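Local coordinates for protein NAD-dependent aldehyde dehydrogenase (Burkholderia multivorans, PDB 5UJU) that probably catalyses the NAD-dependent oxidation of aldehydes to carboxylic acids, at residues Lys64-Asp69 / Leu247-Arg252; Ser60-Thr65 / Leu88-Pro93; Val235-His240 / Asn266-Leu271. All coordinates share one frame; numbering follows the deposited sequence. Where two conformers were deposited one is given.

Contact 1 (Lys64-Asp69 / Leu247-Arg252); sequences KTFELD and LAITVR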
ATOM      1  N   LYS A  64       8.558 -37.587 -17.014  1.00 34.95           N
ATOM      2  CA  LYS A  64       7.259 -37.468 -17.661  1.00 31.50           C
ATOM      3  C   LYS A  64       6.830 -36.007 -17.675  1.00 29.98           C
ATOM      4  O   LYS A  64       7.388 -35.160 -16.972  1.00 28.39           O
ATOM      5  CB  LYS A  64       6.216 -38.365 -16.989  1.00 48.31           C
ATOM      6  CG  LYS A  64       5.553 -37.792 -15.762  1.00 52.97           C
ATOM      7  CD  LYS A  64       4.489 -38.767 -15.263  1.00 55.69           C
ATOM      8  CE  LYS A  64       3.147 -38.095 -15.078  1.00 56.92           C
ATOM      9  NZ  LYS A  64       2.126 -39.070 -14.594  1.00 66.39           N
ATOM     10  N   THR A  65       5.805 -35.725 -18.474  1.00 31.86           N
ATOM     11  CA  THR A  65       5.245 -34.386 -18.538  1.00 30.23           C
ATOM     12  C   THR A  65       4.225 -34.212 -17.422  1.00 33.81           C
ATOM     13  O   THR A  65       3.329 -35.045 -17.248  1.00 33.82           O
ATOM     14  CB  THR A  65       4.603 -34.136 -19.900  1.00 35.24           C
ATOM     15  OG1 THR A  65       5.594 -34.297 -20.913  1.00 34.11           O
ATOM     16  CG2 THR A  65       4.043 -32.715 -19.996  1.00 35.51           C
ATOM     17  N   PHE A  66       4.376 -33.125 -16.671  1.00 28.05           N
ATOM     18  CA  PHE A  66       3.481 -32.787 -15.575  1.00 28.01           C
ATOM     19  C   PHE A  66       2.104 -32.413 -16.131  1.00 33.72           C
ATOM     20  O   PHE A  66       1.994 -31.596 -17.048  1.00 40.49           O
ATOM     21  CB  PHE A  66       4.100 -31.626 -14.773  1.00 31.53           C
ATOM     22  CG  PHE A  66       3.462 -31.387 -13.432  1.00 26.69           C
ATOM     23  CD1 PHE A  66       4.008 -31.947 -12.287  1.00 27.62           C
ATOM     24  CD2 PHE A  66       2.322 -30.602 -13.316  1.00 29.40           C
ATOM     25  CE1 PHE A  66       3.415 -31.745 -11.043  1.00 30.29           C
ATOM     26  CE2 PHE A  66       1.727 -30.395 -12.072  1.00 28.38           C
ATOM     27  CZ  PHE A  66       2.278 -30.967 -10.940  1.00 28.71           C
ATOM     28  N   GLU A  67       1.062 -33.059 -15.620  1.00 33.69           N
ATOM     29  CA  GLU A  67      -0.290 -32.916 -16.147  1.00 38.60           C
ATOM     30  C   GLU A  67      -0.998 -31.724 -15.504  1.00 38.18           C
ATOM     31  O   GLU A  67      -1.109 -31.645 -14.274  1.00 34.65           O
ATOM     32  CB  GLU A  67      -1.082 -34.202 -15.908  1.00 42.46           C
ATOM     33  CG  GLU A  67      -0.343 -35.471 -16.324  1.00 59.82           C
ATOM     34  CD  GLU A  67      -0.754 -36.694 -15.505  1.00 70.61           C
ATOM     35  OE1 GLU A  67      -1.839 -37.248 -15.768  1.00 71.87           O
ATOM     36  OE2 GLU A  67       0.001 -37.096 -14.586  1.00 71.68           O
ATOM     37  N   LEU A  68      -1.428 -30.780 -16.336  1.00 35.56           N
ATOM     38  CA  LEU A  68      -2.379 -29.730 -15.981  1.00 38.23           C
ATOM     39  C   LEU A  68      -3.386 -29.577 -17.110  1.00 42.99           C
ATOM     40  O   LEU A  68      -3.036 -29.758 -18.278  1.00 54.94           O
ATOM     41  CB  LEU A  68      -1.719 -28.372 -15.725  1.00 35.87           C
ATOM     42  CG  LEU A  68      -0.704 -28.216 -14.605  1.00 40.29           C
ATOM     43  CD1 LEU A  68       0.062 -26.927 -14.833  1.00 37.63           C
ATOM     44  CD2 LEU A  68      -1.438 -28.173 -13.281  1.00 42.95           C
ATOM     45  N   ASP A  69      -4.637 -29.261 -16.770  1.00 37.95           N
ATOM     46  CA  ASP A  69      -5.661 -29.028 -17.782  1.00 36.04           C
ATOM     47  C   ASP A  69      -5.890 -27.539 -18.062  1.00 32.28           C
ATOM     48  O   ASP A  69      -7.019 -27.116 -18.328  1.00 32.87           O
ATOM     49  CB  ASP A  69      -6.974 -29.712 -17.405  1.00 44.97           C
ATOM     50  CG  ASP A  69      -7.563 -29.189 -16.110  1.00 52.85           C
ATOM     51  OD1 ASP A  69      -6.903 -28.389 -15.412  1.00 52.99           O
ATOM     52  OD2 ASP A  69      -8.722 -29.554 -15.815  1.00 58.28           O
ATOM     53  N   LEU A 247       6.298 -25.455  -7.089  1.00 23.52           N
ATOM     54  CA  LEU A 247       5.141 -24.621  -7.370  1.00 23.15           C
ATOM     55  C   LEU A 247       4.172 -25.282  -8.346  1.00 21.96           C
ATOM     56  O   LEU A 247       2.982 -24.975  -8.311  1.00 26.36           O
ATOM     57  CB  LEU A 247       5.584 -23.265  -7.905  1.00 18.52           C
ATOM     58  CG  LEU A 247       6.213 -22.431  -6.777  1.00 34.64           C
ATOM     59  CD1 LEU A 247       6.961 -21.245  -7.359  1.00 29.10           C
ATOM     60  CD2 LEU A 247       5.142 -21.972  -5.766  1.00 25.50           C
ATOM     61  N   ALA A 248       4.651 -26.186  -9.205  1.00 21.60           N
ATOM     62  CA  ALA A 248       3.734 -26.940 -10.066  1.00 26.08           C
ATOM     63  C   ALA A 248       2.821 -27.832  -9.234  1.00 26.87           C
ATOM     64  O   ALA A 248       1.605 -27.882  -9.467  1.00 27.20           O
ATOM     65  CB  ALA A 248       4.517 -27.780 -11.071  1.00 23.81           C
ATOM     66  N   ILE A 249       3.395 -28.536  -8.251  1.00 28.44           N
ATOM     67  CA  ILE A 249       2.594 -29.310  -7.305  1.00 30.78           C
ATOM     68  C   ILE A 249       1.596 -28.402  -6.598  1.00 27.37           C
ATOM     69  O   ILE A 249       0.420 -28.753  -6.441  1.00 25.95           O
ATOM     70  CB  ILE A 249       3.508 -30.030  -6.292  1.00 30.17           C
ATOM     71  CG1 ILE A 249       4.385 -31.072  -6.975  1.00 24.70           C
ATOM     72  CG2 ILE A 249       2.693 -30.662  -5.170  1.00 23.65           C
ATOM     73  CD1 ILE A 249       5.501 -31.578  -6.063  1.00 26.78           C
ATOM     74  N   THR A 250       2.057 -27.217  -6.165  1.00 26.62           N
ATOM     75  CA  THR A 250       1.190 -26.264  -5.475  1.00 25.09           C
ATOM     76  C   THR A 250       0.022 -25.828  -6.363  1.00 27.51           C
ATOM     77  O   THR A 250      -1.140 -25.805  -5.931  1.00 25.97           O
ATOM     78  CB  THR A 250       2.006 -25.041  -5.036  1.00 23.53           C
ATOM     79  OG1 THR A 250       3.073 -25.443  -4.151  1.00 23.85           O
ATOM     80  CG2 THR A 250       1.110 -24.074  -4.298  1.00 18.84           C
ATOM     81  N   VAL A 251       0.318 -25.446  -7.602  1.00 25.78           N
ATOM     82  CA  VAL A 251      -0.739 -25.034  -8.519  1.00 24.52           C
ATOM     83  C   VAL A 251      -1.728 -26.174  -8.753  1.00 26.29           C
ATOM     84  O   VAL A 251      -2.944 -25.960  -8.757  1.00 27.13           O
ATOM     85  CB  VAL A 251      -0.135 -24.526  -9.839  1.00 25.30           C
ATOM     86  CG1 VAL A 251      -1.248 -24.362 -10.877  1.00 22.12           C
ATOM     87  CG2 VAL A 251       0.599 -23.193  -9.607  1.00 19.91           C
ATOM     88  N   ARG A 252      -1.225 -27.400  -8.939  1.00 22.75           N
ATOM     89  CA  ARG A 252      -2.106 -28.553  -9.136  0.59 30.37           C
ATOM     90  C   ARG A 252      -3.104 -28.686  -7.989  1.00 30.23           C
ATOM     91  O   ARG A 252      -4.307 -28.879  -8.208  1.00 28.98           O
ATOM     92  CB  ARG A 252      -1.265 -29.830  -9.271  0.59 32.14           C
ATOM     93  CG  ARG A 252      -2.064 -31.139  -9.485  0.59 36.55           C
ATOM     94  CD  ARG A 252      -1.224 -32.386  -9.100  0.59 38.92           C
ATOM     95  NE  ARG A 252      -1.106 -32.577  -7.652  0.59 38.93           N
ATOM     96  CZ  ARG A 252      -0.060 -33.135  -7.040  0.59 34.36           C
ATOM     97  NH1 ARG A 252       0.983 -33.569  -7.737  0.59 29.64           N
ATOM     98  NH2 ARG A 252      -0.056 -33.264  -5.720  0.59 29.48           N
TER
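The phenyl ring of F66 lays one face over the methyl of A248, whose CB stands 3.9 Å from the ring centroid and only 12° off the ring normal, a CH-pi contact centred on the ring. CG of F66 is anti to the backbone N (chi1 -166°), which carries the ring from the extended 64-69 loop to the flank of helix 245-260. The far end of the ring goes deepest: CZ comes to 3.5 Å from the backbone O of A248, an oxygen already taken by the intrahelical bond from R252 N. One turn further on, CB of R252 meets the same ring near its plane, at the edge, 4.1 Å from CZ of F66. I249 adds a looser touch, its CG1 lying 4.2 Å from CE1 of F66.

L68 provides the second foothold. Its CD2 reaches 4.2 Å from CA of R252 and lies close to CB as well, so the leucine covers the root of the arginine. The R252 chain, bent at chi3 (76°), takes its guanidinium to a salt bridge between NH1 and E136 at helix 134-145. D69 extends the attachment along helix 245-260 through salt bridges to R255 and R259, and at the loop's outer side K64 NZ pairs with E67 OE2 at 2.9 Å.

The contact thus fastens an N-terminal loop to the connecting helix of a beta-alpha-beta unit. Across the two segments the adhesion is apolar, an aromatic face and edge, a leucine branch and the aliphatic part of an arginine, so it rests on close fit, while the charged ends of R252 and D69 pair with residues outside the two segments.

Contact 2 (Ser60-Thr65 / Leu88-Pro93); sequences SHLGKT and LDIRYP. With EDO (1,2-ethanediol), chain E.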
ATOM      1  N   SER A  60       7.188 -40.158  -9.140  1.00 32.03           N
ATOM      2  CA  SER A  60       6.238 -40.266 -10.244  1.00 39.73           C
ATOM      3  C   SER A  60       6.336 -39.087 -11.207  1.00 40.75           C
ATOM      4  O   SER A  60       5.940 -39.227 -12.364  1.00 41.60           O
ATOM      5  CB  SER A  60       4.811 -40.392  -9.705  1.00 40.41           C
ATOM      6  OG  SER A  60       4.262 -39.118  -9.411  1.00 43.00           O
ATOM      7  N   HIS A  61       6.876 -37.941 -10.775  1.00 30.70           N
ATOM      8  CA  HIS A  61       7.008 -36.813 -11.689  1.00 33.23           C
ATOM      9  C   HIS A  61       8.216 -36.940 -12.605  1.00 35.32           C
ATOM     10  O   HIS A  61       8.288 -36.228 -13.615  1.00 33.51           O
ATOM     11  CB  HIS A  61       7.117 -35.492 -10.920  1.00 34.24           C
ATOM     12  CG  HIS A  61       5.997 -35.261  -9.960  1.00 35.74           C
ATOM     13  ND1 HIS A  61       4.673 -35.236 -10.346  1.00 36.43           N
ATOM     14  CD2 HIS A  61       6.003 -35.052  -8.624  1.00 34.65           C
ATOM     15  CE1 HIS A  61       3.912 -35.020  -9.287  1.00 35.51           C
ATOM     16  NE2 HIS A  61       4.697 -34.900  -8.229  1.00 30.43           N
ATOM     17  N   LEU A  62       9.169 -37.808 -12.271  1.00 31.31           N
ATOM     18  CA  LEU A  62      10.419 -37.864 -13.008  1.00 30.69           C
ATOM     19  C   LEU A  62      10.208 -38.563 -14.345  1.00 37.04           C
ATOM     20  O   LEU A  62       9.480 -39.556 -14.436  1.00 39.01           O
ATOM     21  CB  LEU A  62      11.471 -38.613 -12.189  1.00 34.83           C
ATOM     22  CG  LEU A  62      11.674 -38.086 -10.765  1.00 33.71           C
ATOM     23  CD1 LEU A  62      12.848 -38.775 -10.096  1.00 34.65           C
ATOM     24  CD2 LEU A  62      11.856 -36.572 -10.736  1.00 32.94           C
ATOM     25  N   GLY A  63      10.850 -38.040 -15.387  1.00 32.65           N
ATOM     26  CA  GLY A  63      10.738 -38.658 -16.701  1.00 37.81           C
ATOM     27  C   GLY A  63       9.382 -38.568 -17.369  1.00 33.52           C
ATOM     28  O   GLY A  63       9.066 -39.408 -18.214  1.00 36.75           O
ATOM     29  N   LYS A  64       8.558 -37.587 -17.014  1.00 34.95           N
ATOM     30  CA  LYS A  64       7.259 -37.468 -17.661  1.00 31.50           C
ATOM     31  C   LYS A  64       6.830 -36.007 -17.675  1.00 29.98           C
ATOM     32  O   LYS A  64       7.388 -35.160 -16.972  1.00 28.39           O
ATOM     33  CB  LYS A  64       6.216 -38.365 -16.989  1.00 48.31           C
ATOM     34  CG  LYS A  64       5.553 -37.792 -15.762  1.00 52.97           C
ATOM     35  CD  LYS A  64       4.489 -38.767 -15.263  1.00 55.69           C
ATOM     36  CE  LYS A  64       3.147 -38.095 -15.078  1.00 56.92           C
ATOM     37  NZ  LYS A  64       2.126 -39.070 -14.594  1.00 66.39           N
ATOM     38  N   THR A  65       5.805 -35.725 -18.474  1.00 31.86           N
ATOM     39  CA  THR A  65       5.245 -34.386 -18.538  1.00 30.23           C
ATOM     40  C   THR A  65       4.225 -34.212 -17.422  1.00 33.81           C
ATOM     41  O   THR A  65       3.329 -35.045 -17.248  1.00 33.82           O
ATOM     42  CB  THR A  65       4.603 -34.136 -19.900  1.00 35.24           C
ATOM     43  OG1 THR A  65       5.594 -34.297 -20.913  1.00 34.11           O
ATOM     44  CG2 THR A  65       4.043 -32.715 -19.996  1.00 35.51           C
ATOM     45  N   LEU A  88      16.263 -35.790 -13.236  1.00 34.50           N
ATOM     46  CA  LEU A  88      14.873 -35.381 -13.060  1.00 31.39           C
ATOM     47  C   LEU A  88      14.069 -35.594 -14.336  1.00 34.49           C
ATOM     48  O   LEU A  88      13.060 -36.306 -14.321  1.00 35.76           O
ATOM     49  CB  LEU A  88      14.801 -33.915 -12.627  1.00 31.13           C
ATOM     50  CG  LEU A  88      15.491 -33.601 -11.286  1.00 30.56           C
ATOM     51  CD1 LEU A  88      15.285 -32.129 -10.930  1.00 26.79           C
ATOM     52  CD2 LEU A  88      14.984 -34.507 -10.160  1.00 24.43           C
ATOM     53  N   ASP A  89      14.501 -34.979 -15.438  1.00 27.85           N
ATOM     54  CA  ASP A  89      13.814 -35.068 -16.722  1.00 29.57           C
ATOM     55  C   ASP A  89      12.316 -34.791 -16.574  1.00 29.95           C
ATOM     56  O   ASP A  89      11.470 -35.555 -17.043  1.00 31.21           O
ATOM     57  CB  ASP A  89      14.046 -36.428 -17.375  1.00 40.53           C
ATOM     58  CG  ASP A  89      15.504 -36.694 -17.638  1.00 49.45           C
ATOM     59  OD1 ASP A  89      16.171 -35.802 -18.193  1.00 51.39           O
ATOM     60  OD2 ASP A  89      15.973 -37.798 -17.299  1.00 54.29           O
ATOM     61  N   ILE A  90      11.993 -33.713 -15.891  1.00 30.79           N
ATOM     62  CA  ILE A  90      10.607 -33.282 -15.744  1.00 32.60           C
ATOM     63  C   ILE A  90      10.289 -32.278 -16.838  1.00 35.76           C
ATOM     64  O   ILE A  90      11.111 -31.410 -17.147  1.00 31.46           O
ATOM     65  CB  ILE A  90      10.363 -32.656 -14.365  1.00 26.68           C
ATOM     66  CG1 ILE A  90      10.763 -33.615 -13.241  1.00 31.28           C
ATOM     67  CG2 ILE A  90       8.914 -32.226 -14.253  1.00 25.23           C
ATOM     68  CD1 ILE A  90      10.938 -32.898 -11.929  1.00 29.44           C
ATOM     69  N   ARG A  91       9.102 -32.397 -17.439  1.00 30.41           N
ATOM     70  CA  ARG A  91       8.621 -31.403 -18.388  1.00 28.35           C
ATOM     71  C   ARG A  91       7.248 -30.910 -17.950  1.00 30.63           C
ATOM     72  O   ARG A  91       6.524 -31.591 -17.218  1.00 27.92           O
ATOM     73  CB  ARG A  91       8.570 -31.966 -19.817  1.00 29.35           C
ATOM     74  CG  ARG A  91       9.919 -32.494 -20.308  1.00 37.28           C
ATOM     75  CD  ARG A  91      10.916 -31.371 -20.627  1.00 36.55           C
ATOM     76  NE  ARG A  91      10.592 -30.775 -21.923  1.00 37.81           N
ATOM     77  CZ  ARG A  91      11.325 -29.858 -22.554  1.00 41.15           C
ATOM     78  NH1 ARG A  91      12.459 -29.398 -22.022  1.00 42.75           N
ATOM     79  NH2 ARG A  91      10.921 -29.405 -23.733  1.00 39.04           N
ATOM     80  N   TYR A  92       6.907 -29.703 -18.390  1.00 30.57           N
ATOM     81  CA  TYR A  92       5.631 -29.065 -18.101  1.00 28.27           C
ATOM     82  C   TYR A  92       4.969 -28.611 -19.394  1.00 29.13           C
ATOM     83  O   TYR A  92       5.661 -28.295 -20.368  1.00 26.93           O
ATOM     84  CB  TYR A  92       5.830 -27.861 -17.165  1.00 23.72           C
ATOM     85  CG  TYR A  92       6.626 -28.234 -15.941  1.00 22.54           C
ATOM     86  CD1 TYR A  92       5.990 -28.722 -14.811  1.00 26.74           C
ATOM     87  CD2 TYR A  92       8.019 -28.111 -15.923  1.00 21.74           C
ATOM     88  CE1 TYR A  92       6.710 -29.090 -13.691  1.00 27.56           C
ATOM     89  CE2 TYR A  92       8.755 -28.485 -14.808  1.00 22.58           C
ATOM     90  CZ  TYR A  92       8.095 -28.961 -13.696  1.00 24.34           C
ATOM     91  OH  TYR A  92       8.812 -29.321 -12.582  1.00 28.36           O
ATOM     92  N   PRO A  93       3.636 -28.574 -19.442  1.00 28.76           N
ATOM     93  CA  PRO A  93       2.972 -28.073 -20.655  1.00 32.02           C
ATOM     94  C   PRO A  93       3.302 -26.606 -20.865  1.00 35.38           C
ATOM     95  O   PRO A  93       3.170 -25.789 -19.953  1.00 38.04           O
ATOM     96  CB  PRO A  93       1.480 -28.294 -20.366  1.00 42.43           C
ATOM     97  CG  PRO A  93       1.369 -28.328 -18.873  1.00 36.85           C
ATOM     98  CD  PRO A  93       2.678 -28.922 -18.378  1.00 28.19           C
TER
HETATM   99  C1  EDO E 603      13.352 -40.720 -14.667  1.00 76.14           C
HETATM  100  O1  EDO E 603      14.453 -40.850 -13.757  1.00 76.98           O
HETATM  101  C2  EDO E 603      13.928 -40.508 -16.060  1.00 74.49           C
HETATM  102  O2  EDO E 603      15.118 -39.719 -15.934  1.00 70.41           O
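Two backbone hydrogen bonds join the two segments: G63 N gives to L88 O at 3.0 Å, in the carbonyl plane, and R91 N gives to K64 O over a longer 3.3 Å, straight at nitrogen (172°) but from above the carbonyl plane. The motif is a type II beta turn, H61 to K64, followed by a single beta bridge between T65 and R91. G63 has the positive phi (68°) usual at the third position of such a turn, and the turn presents its N-H to L88. CA of T65 approaches O of R91 at 3.3 Å as a CA-H...O contact.

Outward, R91 turns its side chain away to T76 and G78, in and just after strand 76-77, the antiparallel partner of strand 92-93. H61 likewise leads off, its NE2 bonded to E136, but its backbone O rests 3.6 Å from CG1 of I90. L62 supplies the apolar cover: with CG anti to the carbonyl carbon (chi1 -53°), CD2 reaches both CD2 of L88 at 3.8 Å and CD1 of I90. At the exposed end a 1,2-ethanediol, probably from the crystallisation liquor, sits against the turn, its O2 hydrogen-bonded to OD2 of D89 at 2.5 Å.

Contact 3 (Val235-His240 / Asn266-Leu271); sequences VIVKPH and NVVTLL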
ATOM      1  N   VAL A 235      -4.347 -15.663 -10.334  1.00 24.55           N
ATOM      2  CA  VAL A 235      -2.891 -15.703 -10.179  1.00 28.44           C
ATOM      3  C   VAL A 235      -2.254 -16.503 -11.310  1.00 31.68           C
ATOM      4  O   VAL A 235      -2.670 -17.630 -11.589  1.00 24.63           O
ATOM      5  CB  VAL A 235      -2.486 -16.315  -8.823  1.00 25.55           C
ATOM      6  CG1 VAL A 235      -0.998 -16.163  -8.598  1.00 19.54           C
ATOM      7  CG2 VAL A 235      -3.264 -15.670  -7.687  1.00 19.34           C
ATOM      8  N   ILE A 236      -1.209 -15.947 -11.916  1.00 21.04           N
ATOM      9  CA  ILE A 236      -0.308 -16.687 -12.797  1.00 18.60           C
ATOM     10  C   ILE A 236       0.985 -16.895 -12.020  1.00 25.91           C
ATOM     11  O   ILE A 236       1.605 -15.919 -11.563  1.00 21.38           O
ATOM     12  CB  ILE A 236      -0.043 -15.944 -14.120  1.00 21.40           C
ATOM     13  CG1 ILE A 236      -1.347 -15.760 -14.929  1.00 23.91           C
ATOM     14  CG2 ILE A 236       1.007 -16.672 -14.943  1.00 20.99           C
ATOM     15  CD1 ILE A 236      -1.217 -14.787 -16.094  1.00 23.01           C
ATOM     16  N   VAL A 237       1.358 -18.154 -11.812  1.00 21.36           N
ATOM     17  CA  VAL A 237       2.565 -18.499 -11.062  1.00 25.77           C
ATOM     18  C   VAL A 237       3.666 -18.808 -12.063  1.00 28.30           C
ATOM     19  O   VAL A 237       3.549 -19.757 -12.850  1.00 27.56           O
ATOM     20  CB  VAL A 237       2.325 -19.686 -10.119  1.00 24.04           C
ATOM     21  CG1 VAL A 237       3.598 -20.029  -9.360  1.00 27.04           C
ATOM     22  CG2 VAL A 237       1.182 -19.382  -9.150  1.00 21.17           C
ATOM     23  N   LYS A 238       4.727 -17.998 -12.041  1.00 23.49           N
ATOM     24  CA  LYS A 238       5.884 -18.143 -12.920  1.00 25.98           C
ATOM     25  C   LYS A 238       7.093 -18.507 -12.071  1.00 28.20           C
ATOM     26  O   LYS A 238       7.789 -17.611 -11.568  1.00 23.21           O
ATOM     27  CB  LYS A 238       6.142 -16.842 -13.692  1.00 25.58           C
ATOM     28  CG  LYS A 238       6.890 -17.019 -15.019  1.00 22.99           C
ATOM     29  CD  LYS A 238       8.325 -17.510 -14.875  1.00 21.60           C
ATOM     30  CE  LYS A 238       9.214 -16.463 -14.185  1.00 24.07           C
ATOM     31  NZ  LYS A 238      10.612 -16.997 -14.073  1.00 28.07           N
ATOM     32  N   PRO A 239       7.393 -19.786 -11.869  1.00 27.16           N
ATOM     33  CA  PRO A 239       8.522 -20.132 -10.999  1.00 24.43           C
ATOM     34  C   PRO A 239       9.856 -19.806 -11.651  1.00 25.51           C
ATOM     35  O   PRO A 239       9.980 -19.627 -12.864  1.00 24.97           O
ATOM     36  CB  PRO A 239       8.379 -21.647 -10.773  1.00 18.54           C
ATOM     37  CG  PRO A 239       6.988 -22.014 -11.307  1.00 26.58           C
ATOM     38  CD  PRO A 239       6.650 -20.974 -12.332  1.00 27.55           C
ATOM     39  N   HIS A 240      10.879 -19.740 -10.818  1.00 27.25           N
ATOM     40  CA  HIS A 240      12.223 -19.727 -11.360  1.00 23.18           C
ATOM     41  C   HIS A 240      12.450 -21.005 -12.170  1.00 21.70           C
ATOM     42  O   HIS A 240      12.055 -22.093 -11.729  1.00 27.29           O
ATOM     43  CB  HIS A 240      13.248 -19.610 -10.232  1.00 29.22           C
ATOM     44  CG  HIS A 240      14.646 -19.425 -10.723  1.00 33.61           C
ATOM     45  ND1 HIS A 240      15.385 -20.463 -11.245  1.00 32.99           N
ATOM     46  CD2 HIS A 240      15.439 -18.326 -10.785  1.00 35.95           C
ATOM     47  CE1 HIS A 240      16.579 -20.015 -11.597  1.00 37.88           C
ATOM     48  NE2 HIS A 240      16.636 -18.722 -11.330  1.00 32.84           N
ATOM     49  N   ASN A 266      -8.709 -22.278 -13.718  1.00 23.51           N
ATOM     50  CA  ASN A 266      -7.768 -21.287 -14.228  1.00 24.57           C
ATOM     51  C   ASN A 266      -7.710 -20.015 -13.388  1.00 24.04           C
ATOM     52  O   ASN A 266      -7.029 -19.070 -13.796  1.00 25.52           O
ATOM     53  CB  ASN A 266      -8.111 -20.947 -15.671  1.00 24.71           C
ATOM     54  CG  ASN A 266      -7.910 -22.126 -16.579  1.00 31.08           C
ATOM     55  OD1 ASN A 266      -7.005 -22.923 -16.357  1.00 28.57           O
ATOM     56  ND2 ASN A 266      -8.769 -22.267 -17.590  1.00 29.76           N
ATOM     57  N   VAL A 267      -8.411 -19.944 -12.256  1.00 22.98           N
ATOM     58  CA  VAL A 267      -8.067 -18.929 -11.263  1.00 27.04           C
ATOM     59  C   VAL A 267      -6.571 -18.982 -10.947  1.00 25.51           C
ATOM     60  O   VAL A 267      -5.944 -17.940 -10.735  1.00 26.01           O
ATOM     61  CB  VAL A 267      -8.945 -19.097  -9.998  1.00 25.35           C
ATOM     62  CG1 VAL A 267      -8.394 -18.267  -8.825  1.00 19.63           C
ATOM     63  CG2 VAL A 267     -10.381 -18.655 -10.310  1.00 23.99           C
ATOM     64  N   VAL A 268      -5.959 -20.174 -10.989  1.00 26.76           N
ATOM     65  CA  VAL A 268      -4.512 -20.322 -10.786  1.00 23.03           C
ATOM     66  C   VAL A 268      -3.922 -21.125 -11.940  1.00 27.83           C
ATOM     67  O   VAL A 268      -4.356 -22.255 -12.200  1.00 24.53           O
ATOM     68  CB  VAL A 268      -4.184 -21.000  -9.446  1.00 23.68           C
ATOM     69  CG1 VAL A 268      -2.674 -21.192  -9.307  1.00 27.60           C
ATOM     70  CG2 VAL A 268      -4.734 -20.177  -8.296  1.00 22.72           C
ATOM     71  N   THR A 269      -2.917 -20.555 -12.619  1.00 20.67           N
ATOM     72  CA  THR A 269      -2.230 -21.234 -13.714  1.00 22.90           C
ATOM     73  C   THR A 269      -0.723 -21.214 -13.486  1.00 30.13           C
ATOM     74  O   THR A 269      -0.202 -20.444 -12.671  1.00 22.94           O
ATOM     75  CB  THR A 269      -2.546 -20.606 -15.081  1.00 24.25           C
ATOM     76  OG1 THR A 269      -2.282 -19.201 -15.045  1.00 21.72           O
ATOM     77  CG2 THR A 269      -4.018 -20.843 -15.458  1.00 22.06           C
ATOM     78  N   LEU A 270      -0.022 -22.068 -14.225  1.00 26.21           N
ATOM     79  CA  LEU A 270       1.418 -22.249 -14.076  1.00 27.29           C
ATOM     80  C   LEU A 270       2.096 -21.907 -15.392  1.00 28.90           C
ATOM     81  O   LEU A 270       1.828 -22.546 -16.413  1.00 22.06           O
ATOM     82  CB  LEU A 270       1.751 -23.690 -13.682  1.00 28.82           C
ATOM     83  CG  LEU A 270       3.251 -23.929 -13.528  1.00 27.26           C
ATOM     84  CD1 LEU A 270       3.700 -23.486 -12.125  1.00 24.02           C
ATOM     85  CD2 LEU A 270       3.636 -25.390 -13.821  1.00 27.95           C
ATOM     86  N   LEU A 271       2.985 -20.924 -15.370  1.00 27.11           N
ATOM     87  CA  LEU A 271       3.741 -20.541 -16.557  1.00 22.50           C
ATOM     88  C   LEU A 271       5.175 -21.049 -16.358  1.00 26.69           C
ATOM     89  O   LEU A 271       6.039 -20.335 -15.839  1.00 24.00           O
ATOM     90  CB  LEU A 271       3.684 -19.020 -16.776  1.00 25.25           C
ATOM     91  CG  LEU A 271       4.470 -18.468 -17.986  1.00 32.32           C
ATOM     92  CD1 LEU A 271       3.913 -19.040 -19.255  1.00 31.74           C
ATOM     93  CD2 LEU A 271       4.455 -16.945 -18.049  1.00 28.52           C
TER
HETATM   94  O   HOH W   1      -4.439 -17.797 -13.770  1.00 25.25           O
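I236 and T269 lie side by side on one face of a parallel strand pair, pointing the same way, with CG1 of I236 3.6 Å from OG1 of T269. Beyond them the CG2 branch of I236 slants across L271 and meets its CB at 4.0 Å. CG1 thus lies beside the threonine, while CG2 spans from its hydroxyl to the leucine.

The other face carries V235, V237, V268 and L270. Here CG2 of V237 leans back to CG1 of V268 at 4.3 Å, while its CG1 branch faces CD1 of L270. That same CD1 is the main bump: chi1 of L270 (179°) together with chi2 (83°) turns it against the ring of P239, 3.7 Å from CG of the proline, the two side chains crossing at about a right angle. At the last residue of the strand, CG of K238 sits against both O and CD2 of L271. The lysine then bends at chi2 and chi3, bringing NZ back to O of P239 and on to a salt bridge with D277.

Four backbone bonds keep the register: V235 N to V267 O, T269 N to V235 O, V237 N to T269 O and L271 N to V237 O at 2.8 Å. The strand directions diverge by 23°. At the start, a water lies 2.8 Å from O of V235 and also contacts O of N266 and OG1 of T269.

Together with helix 245-260 the strands form a beta-alpha-beta crossover, as in the Rossmann-like NAD-binding domain of this family. V268 and L270 pack on that helix and V235 on helix 217-230; I236 and L271 face helix 97-132, and strand 191-211 pairs with the other edge of strand 234-238.

Contacts 1 and 2 share K64 and T65 and have centres about 9 Å apart; F66 N lies 2.7 Å from R91 O, a probable hydrogen bond that continues the bridge of contact 2 into contact 1. H61 also meets the F66 ring, and E136 receives both H61 and R252. Contact 1 packs on contact 3, centres about 10 Å apart: A248 CB lies 3.7 Å from L270 CD2, with V251 resting on V268. Contacts 2 and 3 have centres about 18 Å apart. The helix lies largely between loop and sheet, although L68 and, barely, Y92 also reach L270 directly. The sodium ion, at G348 and G458, is bound by residues of none of the three contacts.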